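Local coordinates for protein serine acetyltransferase 1, putative (Entamoeba histolytica, PDB 7BW9) that probably transfers an acetyl group to the hydroxyl of serine, a step toward cysteine, and binds cysteine, at residues Ile242-Cys254 / Thr257-Ser269. Numbering follows the deposited sequence. Where two conformers were deposited one is given.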
loop_
_atom_site.group_PDB
_atom_site.type_symbol
_atom_site.label_atom_id
_atom_site.label_comp_id
_atom_site.label_asym_id
_atom_site.label_seq_id
_atom_site.Cartn_x
_atom_site.Cartn_y
_atom_site.Cartn_z
ATOM N N ILE A 242 6.755 -11.699 -23.651
ATOM C CA ILE A 242 7.900 -11.170 -24.361
ATOM C C ILE A 242 9.124 -11.467 -23.520
ATOM O O ILE A 242 9.027 -11.792 -22.333
ATOM C CB ILE A 242 7.764 -9.662 -24.623
ATOM C CG1 ILE A 242 7.681 -8.900 -23.298
ATOM C CG2 ILE A 242 6.541 -9.390 -25.504
ATOM C CD1 ILE A 242 7.317 -7.432 -23.445
ATOM N N THR A 243 10.284 -11.344 -24.146
ATOM C CA THR A 243 11.559 -11.613 -23.503
ATOM C C THR A 243 12.392 -10.344 -23.516
ATOM O O THR A 243 12.460 -9.652 -24.538
ATOM C CB THR A 243 12.303 -12.754 -24.208
ATOM O OG1 THR A 243 11.586 -13.975 -24.011
ATOM C CG2 THR A 243 13.693 -12.916 -23.640
ATOM N N ILE A 244 12.991 -10.029 -22.375
ATOM C CA ILE A 244 13.921 -8.914 -22.234
ATOM C C ILE A 244 15.294 -9.514 -21.997
ATOM O O ILE A 244 15.513 -10.196 -20.988
ATOM C CB ILE A 244 13.533 -7.979 -21.074
ATOM C CG1 ILE A 244 12.108 -7.432 -21.249
ATOM C CG2 ILE A 244 14.564 -6.856 -20.906
ATOM C CD1 ILE A 244 11.831 -6.884 -22.605
ATOM N N GLY A 245 16.221 -9.254 -22.908
ATOM C CA GLY A 245 17.540 -9.834 -22.790
ATOM C C GLY A 245 18.282 -9.349 -21.557
ATOM O O GLY A 245 17.856 -8.443 -20.837
ATOM N N SER A 246 19.430 -9.978 -21.320
ATOM C CA SER A 246 20.316 -9.575 -20.239
ATOM C C SER A 246 20.942 -8.214 -20.517
ATOM O O SER A 246 21.092 -7.796 -21.670
ATOM C CB SER A 246 21.424 -10.606 -20.057
ATOM O OG SER A 246 20.885 -11.899 -19.878
ATOM N N ASN A 247 21.310 -7.522 -19.439
ATOM C CA ASN A 247 22.014 -6.236 -19.501
ATOM C C ASN A 247 21.178 -5.147 -20.178
ATOM O O ASN A 247 21.717 -4.259 -20.842
ATOM C CB ASN A 247 23.373 -6.372 -20.204
ATOM C CG ASN A 247 24.333 -7.285 -19.459
ATOM O OD1 ASN A 247 24.705 -8.354 -19.950
ATOM N ND2 ASN A 247 24.746 -6.861 -18.273
ATOM N N VAL A 248 19.861 -5.196 -20.013
ATOM C CA VAL A 248 18.949 -4.197 -20.559
ATOM C C VAL A 248 18.567 -3.246 -19.432
ATOM O O VAL A 248 18.314 -3.685 -18.299
ATOM C CB VAL A 248 17.710 -4.861 -21.183
ATOM C CG1 VAL A 248 16.584 -3.834 -21.426
ATOM C CG2 VAL A 248 18.095 -5.567 -22.479
ATOM N N LYS A 249 18.602 -1.946 -19.719
ATOM C CA LYS A 249 18.123 -0.901 -18.816
ATOM C C LYS A 249 16.878 -0.266 -19.428
ATOM O O LYS A 249 16.923 0.240 -20.558
ATOM C CB LYS A 249 19.192 0.163 -18.577
ATOM C CG LYS A 249 20.610 -0.370 -18.455
ATOM C CD LYS A 249 20.937 -0.747 -17.024
ATOM C CE LYS A 249 22.389 -1.204 -16.860
ATOM N NZ LYS A 249 23.362 -0.066 -16.878
ATOM N N ILE A 250 15.770 -0.298 -18.703
ATOM C CA ILE A 250 14.516 0.270 -19.189
ATOM C C ILE A 250 14.221 1.551 -18.412
ATOM O O ILE A 250 14.145 1.540 -17.174
ATOM C CB ILE A 250 13.374 -0.746 -19.095
ATOM C CG1 ILE A 250 13.677 -1.929 -20.017
ATOM C CG2 ILE A 250 12.037 -0.088 -19.439
ATOM C CD1 ILE A 250 12.933 -3.196 -19.670
ATOM N N GLY A 251 14.086 2.656 -19.143
ATOM C CA GLY A 251 13.842 3.935 -18.517
ATOM C C GLY A 251 12.448 4.036 -17.924
ATOM O O GLY A 251 11.544 3.269 -18.237
ATOM N N ALA A 252 12.282 5.033 -17.061
ATOM C CA ALA A 252 11.022 5.238 -16.360
ATOM C C ALA A 252 9.860 5.435 -17.326
ATOM O O ALA A 252 10.018 6.022 -18.392
ATOM C CB ALA A 252 11.135 6.449 -15.436
ATOM N N ASN A 253 8.690 4.922 -16.943
ATOM C CA ASN A 253 7.410 5.120 -17.620
ATOM C C ASN A 253 7.347 4.501 -19.012
ATOM O O ASN A 253 6.361 4.711 -19.721
ATOM C CB ASN A 253 7.037 6.612 -17.699
ATOM C CG ASN A 253 6.445 7.105 -16.408
ATOM O OD1 ASN A 253 6.285 6.324 -15.459
ATOM N ND2 ASN A 253 6.111 8.394 -16.347
ATOM N N CYS A 254 8.348 3.717 -19.410
ATOM C CA CYS A 254 8.292 3.020 -20.693
ATOM C C CYS A 254 7.108 2.064 -20.773
ATOM O O CYS A 254 6.689 1.458 -19.781
ATOM C CB CYS A 254 9.577 2.230 -20.933
ATOM S SG CYS A 254 10.908 3.242 -21.581
ATOM N N THR A 257 6.048 -3.754 -25.137
ATOM C CA THR A 257 5.146 -4.815 -25.566
ATOM C C THR A 257 5.802 -5.738 -26.587
ATOM O O THR A 257 5.120 -6.596 -27.154
ATOM C CB THR A 257 3.856 -4.232 -26.165
ATOM O OG1 THR A 257 4.193 -3.213 -27.113
ATOM C CG2 THR A 257 2.953 -3.640 -25.079
ATOM N N GLN A 258 7.099 -5.581 -26.828
ATOM C CA GLN A 258 7.853 -6.395 -27.769
ATOM C C GLN A 258 9.120 -6.909 -27.103
ATOM O O GLN A 258 9.610 -6.325 -26.131
ATOM C CB GLN A 258 8.240 -5.584 -29.014
ATOM C CG GLN A 258 7.077 -4.855 -29.646
ATOM C CD GLN A 258 7.523 -3.912 -30.735
ATOM O OE1 GLN A 258 8.248 -2.946 -30.482
ATOM N NE2 GLN A 258 7.100 -4.191 -31.960
ATOM N N ASN A 259 9.651 -8.004 -27.647
ATOM C CA ASN A 259 10.949 -8.513 -27.231
ATOM C C ASN A 259 11.997 -7.416 -27.316
ATOM O O ASN A 259 11.901 -6.499 -28.130
ATOM C CB ASN A 259 11.392 -9.687 -28.106
ATOM C CG ASN A 259 10.532 -10.918 -27.930
ATOM O OD1 ASN A 259 9.863 -11.088 -26.910
ATOM N ND2 ASN A 259 10.572 -11.809 -28.922
ATOM N N ILE A 260 13.008 -7.517 -26.463
ATOM C CA ILE A 260 14.128 -6.585 -26.449
ATOM C C ILE A 260 15.406 -7.409 -26.355
ATOM O O ILE A 260 15.574 -8.193 -25.414
ATOM C CB ILE A 260 14.021 -5.585 -25.286
ATOM C CG1 ILE A 260 12.775 -4.716 -25.464
ATOM C CG2 ILE A 260 15.245 -4.710 -25.201
ATOM C CD1 ILE A 260 12.634 -3.673 -24.412
ATOM N N ASP A 261 16.282 -7.258 -27.345
ATOM C CA ASP A 261 17.554 -7.962 -27.374
ATOM C C ASP A 261 18.447 -7.496 -26.224
ATOM O O ASP A 261 18.223 -6.453 -25.611
ATOM C CB ASP A 261 18.272 -7.720 -28.707
ATOM C CG ASP A 261 17.421 -8.083 -29.906
ATOM O OD1 ASP A 261 16.462 -8.872 -29.744
ATOM O OD2 ASP A 261 17.721 -7.583 -31.018
ATOM N N GLN A 262 19.497 -8.268 -25.968
ATOM C CA GLN A 262 20.437 -7.939 -24.906
ATOM C C GLN A 262 21.166 -6.625 -25.191
ATOM O O GLN A 262 21.173 -6.113 -26.311
ATOM C CB GLN A 262 21.454 -9.063 -24.739
ATOM C CG GLN A 262 22.338 -9.267 -25.955
ATOM C CD GLN A 262 23.180 -10.522 -25.847
ATOM O OE1 GLN A 262 22.656 -11.633 -25.838
ATOM N NE2 GLN A 262 24.496 -10.348 -25.755
ATOM N N ASP A 263 21.765 -6.067 -24.133
ATOM C CA ASP A 263 22.657 -4.901 -24.210
ATOM C C ASP A 263 21.968 -3.647 -24.750
ATOM O O ASP A 263 22.623 -2.778 -25.333
ATOM C CB ASP A 263 23.908 -5.218 -25.036
ATOM C CG ASP A 263 24.701 -6.388 -24.467
ATOM O OD1 ASP A 263 24.953 -6.402 -23.237
ATOM O OD2 ASP A 263 25.065 -7.301 -25.241
ATOM N N GLN A 264 20.657 -3.526 -24.543
ATOM C CA GLN A 264 19.888 -2.368 -24.983
ATOM C C GLN A 264 19.565 -1.429 -23.827
ATOM O O GLN A 264 19.231 -1.874 -22.724
ATOM C CB GLN A 264 18.572 -2.803 -25.627
ATOM C CG GLN A 264 18.714 -3.654 -26.855
ATOM C CD GLN A 264 19.462 -2.935 -27.934
ATOM O OE1 GLN A 264 18.921 -2.058 -28.598
ATOM N NE2 GLN A 264 20.728 -3.283 -28.100
ATOM N N ILE A 265 19.635 -0.128 -24.097
ATOM C CA ILE A 265 19.030 0.901 -23.256
ATOM C C ILE A 265 17.748 1.358 -23.936
ATOM O O ILE A 265 17.774 1.738 -25.111
ATOM C CB ILE A 265 19.975 2.096 -23.057
ATOM C CG1 ILE A 265 21.320 1.654 -22.482
ATOM C CG2 ILE A 265 19.312 3.141 -22.173
ATOM C CD1 ILE A 265 22.272 2.810 -22.248
ATOM N N VAL A 266 16.629 1.260 -23.223
ATOM C CA VAL A 266 15.290 1.602 -23.781
ATOM C C VAL A 266 14.723 2.796 -23.016
ATOM O O VAL A 266 14.777 2.789 -21.788
ATOM C CB VAL A 266 14.348 0.392 -23.720
ATOM C CG1 VAL A 266 13.028 0.660 -24.402
ATOM C CG2 VAL A 266 15.000 -0.852 -24.283
ATOM N N PHE A 267 14.156 3.751 -23.740
ATOM C CA PHE A 267 13.635 4.985 -23.111
ATOM C C PHE A 267 12.535 5.595 -23.980
ATOM O O PHE A 267 12.506 5.351 -25.192
ATOM C CB PHE A 267 14.786 5.980 -22.967
ATOM C CG PHE A 267 15.580 6.176 -24.231
ATOM C CD1 PHE A 267 16.583 5.289 -24.589
ATOM C CD2 PHE A 267 15.301 7.222 -25.089
ATOM C CE1 PHE A 267 17.301 5.459 -25.761
ATOM C CE2 PHE A 267 16.010 7.386 -26.267
ATOM C CZ PHE A 267 17.012 6.509 -26.601
ATOM N N ILE A 268 11.689 6.418 -23.362
ATOM C CA ILE A 268 10.615 7.156 -24.089
ATOM C C ILE A 268 11.297 8.059 -25.130
ATOM O O ILE A 268 12.308 8.683 -24.805
ATOM C CB ILE A 268 9.696 7.893 -23.096
ATOM C CG1 ILE A 268 8.919 6.892 -22.234
ATOM C CG2 ILE A 268 8.774 8.854 -23.828
ATOM C CD1 ILE A 268 8.557 7.384 -20.862
ATOM N N SER A 269 10.723 8.153 -26.325
ATOM C CA SER A 269 11.391 8.820 -27.447
ATOM C C SER A 269 11.526 10.323 -27.246
ATOM O O SER A 269 12.468 10.931 -27.768
ATOM C CB SER A 269 10.637 8.561 -28.759
ATOM O OG SER A 269 10.407 7.174 -28.966
HETATM O O HOH W 1 11.937 6.426 -20.330
#
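Val266 N gives Lys249 O a nearly straight hydrogen bond of 2.9 Å (N-H...O angle 175°). Gly251 N returns one to Val266 O at 2.7 Å, and Lys249 N bonds Gln264 O, so the strands run parallel, with Lys249 beside Ile265 and Ile250 beside Val266. On the neighbouring face, Ile260 N bonds Thr243 O and Gly245 N bonds Ile260 O. Here the side chain of Asn259 takes a backbone place: its OD1 accepts Thr243 N at 2.8 Å, with the donor above the carbonyl plane. CG sits beside the backbone N of Asn259 (chi1 -67°), which swings the amide back to Thr243. Inside, Ile244 and Ile260 lie side by side, with Ile244 CD1 3.7 Å from Ile260 CB. Val248 crosses Ile260 obliquely, both its methyls near Ile260 CG2. At the corner between these two faces Asp263 N bonds Ser246 O, and Asn247 and Asp263 lie side by side, pointing the same way, their amide and carboxylate planes 16° apart. A water links Ala252 O to Ile268 N. These are successive coils of the left-handed beta-helix of hexapeptide transferases. Strand 243-244 lies next to strand 225-226, and strand 249-250 next to 231-232. Strand 264-267 pairs antiparallel with a strand of the second subunit, continuing the sheet across the interface.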